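Local coordinates for protein putative hyaluronoglucosaminidase (Clostridium perfringens, PDB 6PWI) that probably hydrolyses glycosidic bonds of N-acetylhexosamine residues, as the family 84 glycoside hydrolase part of a longer secreted, cell-wall-anchored protein, at residues I279-F282 with E283-S287; D217-Y220 with H221-W225. All blocks are in the same frame, centred on the assembly; numbering follows the deposited sequence.

Contact 1: I279-F282 with E283-S287; sequences IAKF and EQLYS
Lys281 meets Gln284 and Leu285 in a local contact along one helix, between side chains three and four residues apart. Residues 279-286 lie on helix 268-286, which links barrel strands 250-255 and 293-296 in a beta-alpha-beta unit. Successive backbone bonds tie the two halves together: Glu283 N to Ile279 O, Gln284 N to Ala280 O, Leu285 N to Lys281 O and Tyr286 N to Phe282 O, the last at 2.8 Å.

Lys281 sends CG anti to its own N (chi1 -175°). Its chain then bends, bringing CD obliquely past the amide end of Gln284, where Lys281 CD lies 3.6 Å from Gln284 OE1. Gln284 is extended beyond CG, and this reach carries OE1 to the lysine methylenes. Leu285, one residue further on, places CD2 3.9 Å from Lys281 CD, so the lysine stem runs past an amide oxygen and a methyl. Only the stem of Glu283 touches the preceding turn, with Glu283 CG 4.3 Å from Ile279 CG2; its carboxylate leads away. Ser287 OG donates to Gln284 O at 2.7 Å.

The polar tips leave the helix. Lys281 NZ reaches main-chain carbonyls of the 220-227 loop, and Gln284 OE1 accepts from Tyr229 N. Glu283 forms a salt bridge with Lys321 and accepts from Trp317 NE1, while Phe282 and Leu285 pack against Trp253 of the barrel.

Lys281 is buried, yet its ammonium is met by three main-chain carbonyl oxygens. Their dipoles would be expected to stabilise its positive charge, and its CD also packs against the Leu285 methyl.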
loop_
_atom_site.group_PDB
_atom_site.type_symbol
_atom_site.label_atom_id
_atom_site.label_comp_id
_atom_site.label_asym_id
_atom_site.label_seq_id
_atom_site.Cartn_x
_atom_site.Cartn_y
_atom_site.Cartn_z
ATOM N N ILE A 279 -29.200 -7.909 5.783
ATOM C CA ILE A 279 -29.493 -7.442 4.439
ATOM C C ILE A 279 -29.911 -5.973 4.499
ATOM O O ILE A 279 -29.550 -5.194 3.621
ATOM C CB ILE A 279 -30.523 -8.363 3.745
ATOM C CG1 ILE A 279 -29.851 -9.642 3.235
ATOM C CG2 ILE A 279 -31.266 -7.636 2.626
ATOM C CD1 ILE A 279 -30.814 -10.737 2.850
ATOM N N ALA A 280 -30.642 -5.589 5.552
ATOM C CA ALA A 280 -31.036 -4.198 5.704
ATOM C C ALA A 280 -29.778 -3.340 5.823
ATOM O O ALA A 280 -29.640 -2.328 5.135
ATOM C CB ALA A 280 -31.955 -4.027 6.891
ATOM N N LYS A 281 -28.852 -3.784 6.680
ATOM C CA LYS A 281 -27.615 -3.061 6.913
ATOM C C LYS A 281 -26.829 -2.936 5.611
ATOM O O LYS A 281 -26.284 -1.871 5.331
ATOM C CB LYS A 281 -26.773 -3.720 8.008
ATOM C CG LYS A 281 -25.523 -2.948 8.397
ATOM C CD LYS A 281 -25.772 -1.478 8.659
ATOM C CE LYS A 281 -24.969 -0.949 9.825
ATOM N NZ LYS A 281 -25.105 -1.822 11.016
ATOM N N PHE A 282 -26.785 -4.020 4.824
ATOM C CA PHE A 282 -26.066 -4.002 3.559
ATOM C C PHE A 282 -26.727 -3.003 2.618
ATOM O O PHE A 282 -26.035 -2.282 1.901
ATOM C CB PHE A 282 -25.961 -5.403 2.948
ATOM C CG PHE A 282 -24.832 -6.272 3.452
ATOM C CD1 PHE A 282 -24.042 -5.890 4.528
ATOM C CD2 PHE A 282 -24.571 -7.502 2.865
ATOM C CE1 PHE A 282 -23.011 -6.701 4.981
ATOM C CE2 PHE A 282 -23.542 -8.313 3.320
ATOM C CZ PHE A 282 -22.765 -7.913 4.380
ATOM N N GLU A 283 -28.068 -2.962 2.648
ATOM C CA GLU A 283 -28.848 -2.045 1.828
ATOM C C GLU A 283 -28.501 -0.602 2.186
ATOM O O GLU A 283 -28.406 0.243 1.296
ATOM C CB GLU A 283 -30.352 -2.293 1.973
ATOM C CG GLU A 283 -30.841 -3.591 1.353
ATOM C CD GLU A 283 -30.830 -3.640 -0.166
ATOM O OE1 GLU A 283 -30.401 -2.640 -0.792
ATOM O OE2 GLU A 283 -31.253 -4.676 -0.724
ATOM N N GLN A 284 -28.306 -0.331 3.488
ATOM C CA GLN A 284 -27.977 1.011 3.949
ATOM C C GLN A 284 -26.643 1.455 3.347
ATOM O O GLN A 284 -26.542 2.566 2.828
ATOM C CB GLN A 284 -27.992 1.118 5.479
ATOM C CG GLN A 284 -27.903 2.558 5.978
ATOM C CD GLN A 284 -27.534 2.732 7.435
ATOM O OE1 GLN A 284 -26.894 1.883 8.056
ATOM N NE2 GLN A 284 -27.917 3.865 7.994
ATOM N N LEU A 285 -25.630 0.578 3.401
ATOM C CA LEU A 285 -24.338 0.904 2.814
ATOM C C LEU A 285 -24.479 1.003 1.298
ATOM O O LEU A 285 -23.886 1.898 0.698
ATOM C CB LEU A 285 -23.284 -0.136 3.211
ATOM C CG LEU A 285 -22.574 0.066 4.554
ATOM C CD1 LEU A 285 -22.071 1.488 4.732
ATOM C CD2 LEU A 285 -23.454 -0.340 5.720
ATOM N N TYR A 286 -25.278 0.102 0.698
ATOM C CA TYR A 286 -25.498 0.070 -0.744
ATOM C C TYR A 286 -26.059 1.409 -1.221
ATOM O O TYR A 286 -25.735 1.864 -2.320
ATOM C CB TYR A 286 -26.466 -1.050 -1.148
ATOM C CG TYR A 286 -26.615 -1.237 -2.640
ATOM C CD1 TYR A 286 -25.813 -2.131 -3.332
ATOM C CD2 TYR A 286 -27.554 -0.519 -3.373
ATOM C CE1 TYR A 286 -25.936 -2.297 -4.704
ATOM C CE2 TYR A 286 -27.684 -0.664 -4.746
ATOM C CZ TYR A 286 -26.875 -1.564 -5.414
ATOM O OH TYR A 286 -26.982 -1.726 -6.765
ATOM N N SER A 287 -26.889 2.024 -0.364
ATOM C CA SER A 287 -27.611 3.245 -0.681
ATOM C C SER A 287 -26.672 4.449 -0.726
ATOM O O SER A 287 -27.029 5.485 -1.280
ATOM C CB SER A 287 -28.757 3.463 0.277
ATOM O OG SER A 287 -28.318 4.100 1.466
#

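Contact 2: D217-Y220 with H221-W225; sequences DDQY and HSLKW
His221 turns back on Asp218 across a tight loop that follows barrel strand 210-213. Its CB leaves the backbone just after the Tyr220 peptide. With chi1 at 90°, CG stands between the backbone N and the carbonyl carbon, and the ring swings toward the start of the turn. His221 CG comes within 3.9 Å of Asp218 O. The next atom makes the main bond: His221 ND1 donates to Asp218 O at 2.7 Å. The oxygen lies only 2° out of the imidazole plane, and the ring nitrogen meets it in the carbonyl plane, on a lone pair. His221 CE1, next to ND1 in the ring, passes Asp218 O at 3.3 Å as a consequence of that bond. One ring face carries Ser222 CB toward its rim, and the ring of His256 meets the imidazole at about a right angle.

Asp218 O also receives a weak bond from His221 N, which closes a type I beta turn from Asp218 to His221. The aspartate side chain braces the same turn. Asp218 OD1 accepts from Tyr220 N at 2.8 Å, the N-H coming from above the carboxylate plane, and this makes an Asx turn. Asp218 OD2 is held by Tyr229 OH.

A second closure follows. Lys224 N donates to Gln219 O at 2.9 Å, so the carbonyl of one residue takes the N-H five positions on. Beyond it, the CA-H of Trp225 points almost straight at Tyr220 O. Lys224 NZ is 6.0 Å from the centroid of the Tyr220 ring, a weak attraction at most.

An Asx turn with a type I turn thus shapes a loop of the (beta/alpha)8 barrel. The side chain of Ser222 is about 5 Å from that of Asp299, the predicted proton donor.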
loop_
_atom_site.group_PDB
_atom_site.type_symbol
_atom_site.label_atom_id
_atom_site.label_comp_id
_atom_site.label_asym_id
_atom_site.label_seq_id
_atom_site.Cartn_x
_atom_site.Cartn_y
_atom_site.Cartn_z
ATOM N N ASP A 217 -13.029 0.016 16.073
ATOM C CA ASP A 217 -13.740 0.850 17.027
ATOM C C ASP A 217 -15.146 1.174 16.524
ATOM O O ASP A 217 -15.923 1.803 17.237
ATOM C CB ASP A 217 -12.950 2.125 17.338
ATOM C CG ASP A 217 -13.039 3.209 16.267
ATOM O OD1 ASP A 217 -12.685 2.926 15.092
ATOM O OD2 ASP A 217 -13.458 4.337 16.615
ATOM N N ASP A 218 -15.467 0.772 15.289
ATOM C CA ASP A 218 -16.763 1.090 14.717
ATOM C C ASP A 218 -17.801 0.101 15.238
ATOM O O ASP A 218 -17.852 -1.049 14.810
ATOM C CB ASP A 218 -16.710 1.139 13.189
ATOM C CG ASP A 218 -18.007 1.584 12.531
ATOM O OD1 ASP A 218 -19.046 1.634 13.222
ATOM O OD2 ASP A 218 -17.967 1.883 11.324
ATOM N N GLN A 219 -18.651 0.585 16.150
ATOM C CA GLN A 219 -19.654 -0.243 16.794
ATOM C C GLN A 219 -20.661 -0.779 15.771
ATOM O O GLN A 219 -21.360 -1.742 16.048
ATOM C CB GLN A 219 -20.343 0.536 17.922
ATOM C CG GLN A 219 -19.453 0.817 19.129
ATOM C CD GLN A 219 -18.652 -0.364 19.639
ATOM O OE1 GLN A 219 -19.166 -1.465 19.858
ATOM N NE2 GLN A 219 -17.365 -0.137 19.856
ATOM N N TYR A 220 -20.739 -0.174 14.583
ATOM C CA TYR A 220 -21.867 -0.455 13.707
ATOM C C TYR A 220 -21.540 -1.523 12.669
ATOM O O TYR A 220 -22.438 -1.964 11.960
ATOM C CB TYR A 220 -22.435 0.829 13.102
ATOM C CG TYR A 220 -23.038 1.735 14.142
ATOM C CD1 TYR A 220 -24.324 1.521 14.620
ATOM C CD2 TYR A 220 -22.299 2.773 14.694
ATOM C CE1 TYR A 220 -24.869 2.333 15.603
ATOM C CE2 TYR A 220 -22.828 3.592 15.677
ATOM C CZ TYR A 220 -24.118 3.373 16.131
ATOM O OH TYR A 220 -24.630 4.197 17.092
ATOM N N HIS A 221 -20.270 -1.929 12.585
ATOM C CA HIS A 221 -19.883 -2.991 11.670
ATOM C C HIS A 221 -19.714 -4.286 12.462
ATOM O O HIS A 221 -19.373 -5.331 11.916
ATOM C CB HIS A 221 -18.652 -2.571 10.849
ATOM C CG HIS A 221 -17.347 -2.926 11.474
ATOM N ND1 HIS A 221 -16.982 -2.479 12.725
ATOM C CD2 HIS A 221 -16.323 -3.688 11.032
ATOM C CE1 HIS A 221 -15.795 -2.954 13.034
ATOM N NE2 HIS A 221 -15.367 -3.699 12.012
ATOM N N SER A 222 -19.999 -4.203 13.764
ATOM C CA SER A 222 -19.661 -5.252 14.707
ATOM C C SER A 222 -20.306 -4.925 16.048
ATOM O O SER A 222 -20.139 -3.812 16.542
ATOM C CB SER A 222 -18.157 -5.336 14.845
ATOM O OG SER A 222 -17.784 -6.269 15.843
ATOM N N LEU A 223 -21.012 -5.893 16.645
ATOM C CA LEU A 223 -21.674 -5.722 17.938
ATOM C C LEU A 223 -23.027 -5.032 17.769
ATOM O O LEU A 223 -24.052 -5.589 18.147
ATOM C CB LEU A 223 -20.786 -4.985 18.955
ATOM C CG LEU A 223 -20.252 -5.823 20.122
ATOM C CD1 LEU A 223 -19.406 -4.974 21.063
ATOM C CD2 LEU A 223 -21.383 -6.486 20.899
ATOM N N LYS A 224 -23.021 -3.821 17.208
ATOM C CA LYS A 224 -24.252 -3.119 16.891
ATOM C C LYS A 224 -24.510 -3.208 15.389
ATOM O O LYS A 224 -25.052 -2.279 14.797
ATOM C CB LYS A 224 -24.189 -1.652 17.339
ATOM C CG LYS A 224 -24.130 -1.399 18.841
ATOM C CD LYS A 224 -24.639 -0.015 19.206
ATOM C CE LYS A 224 -24.407 0.376 20.651
ATOM N NZ LYS A 224 -23.028 0.878 20.873
ATOM N N TRP A 225 -24.134 -4.341 14.782
ATOM C CA TRP A 225 -24.257 -4.490 13.340
ATOM C C TRP A 225 -25.717 -4.454 12.895
ATOM O O TRP A 225 -25.995 -4.133 11.742
ATOM C CB TRP A 225 -23.530 -5.737 12.820
ATOM C CG TRP A 225 -24.068 -7.049 13.302
ATOM C CD1 TRP A 225 -23.569 -7.805 14.323
ATOM C CD2 TRP A 225 -25.184 -7.788 12.767
ATOM N NE1 TRP A 225 -24.298 -8.956 14.467
ATOM C CE2 TRP A 225 -25.299 -8.973 13.531
ATOM C CE3 TRP A 225 -26.102 -7.569 11.732
ATOM C CZ2 TRP A 225 -26.289 -9.928 13.286
ATOM C CZ3 TRP A 225 -27.077 -8.514 11.488
ATOM C CH2 TRP A 225 -27.170 -9.676 12.257
#

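Overall arrangement
Both contacts belong to the (beta/alpha)8 barrel, the beta-N-acetylglucosaminidase domain of the protein. Contact 2 comes first along the chain, in the loop between strand 210-213 and helix 231-247. Contact 1 follows, on helix 268-286 between strands 250-255 and 293-296. Their centres are 14 Å apart, on the same side of the chain's centre. They meet through Lys281, whose NZ lies 2.8 Å from Tyr220 O, a probable hydrogen bond. An outer helix of the barrel is thereby fastened to the loop that approaches the predicted proton donor. Contact 1 itself lies away from that site, while contact 2 lies beside it.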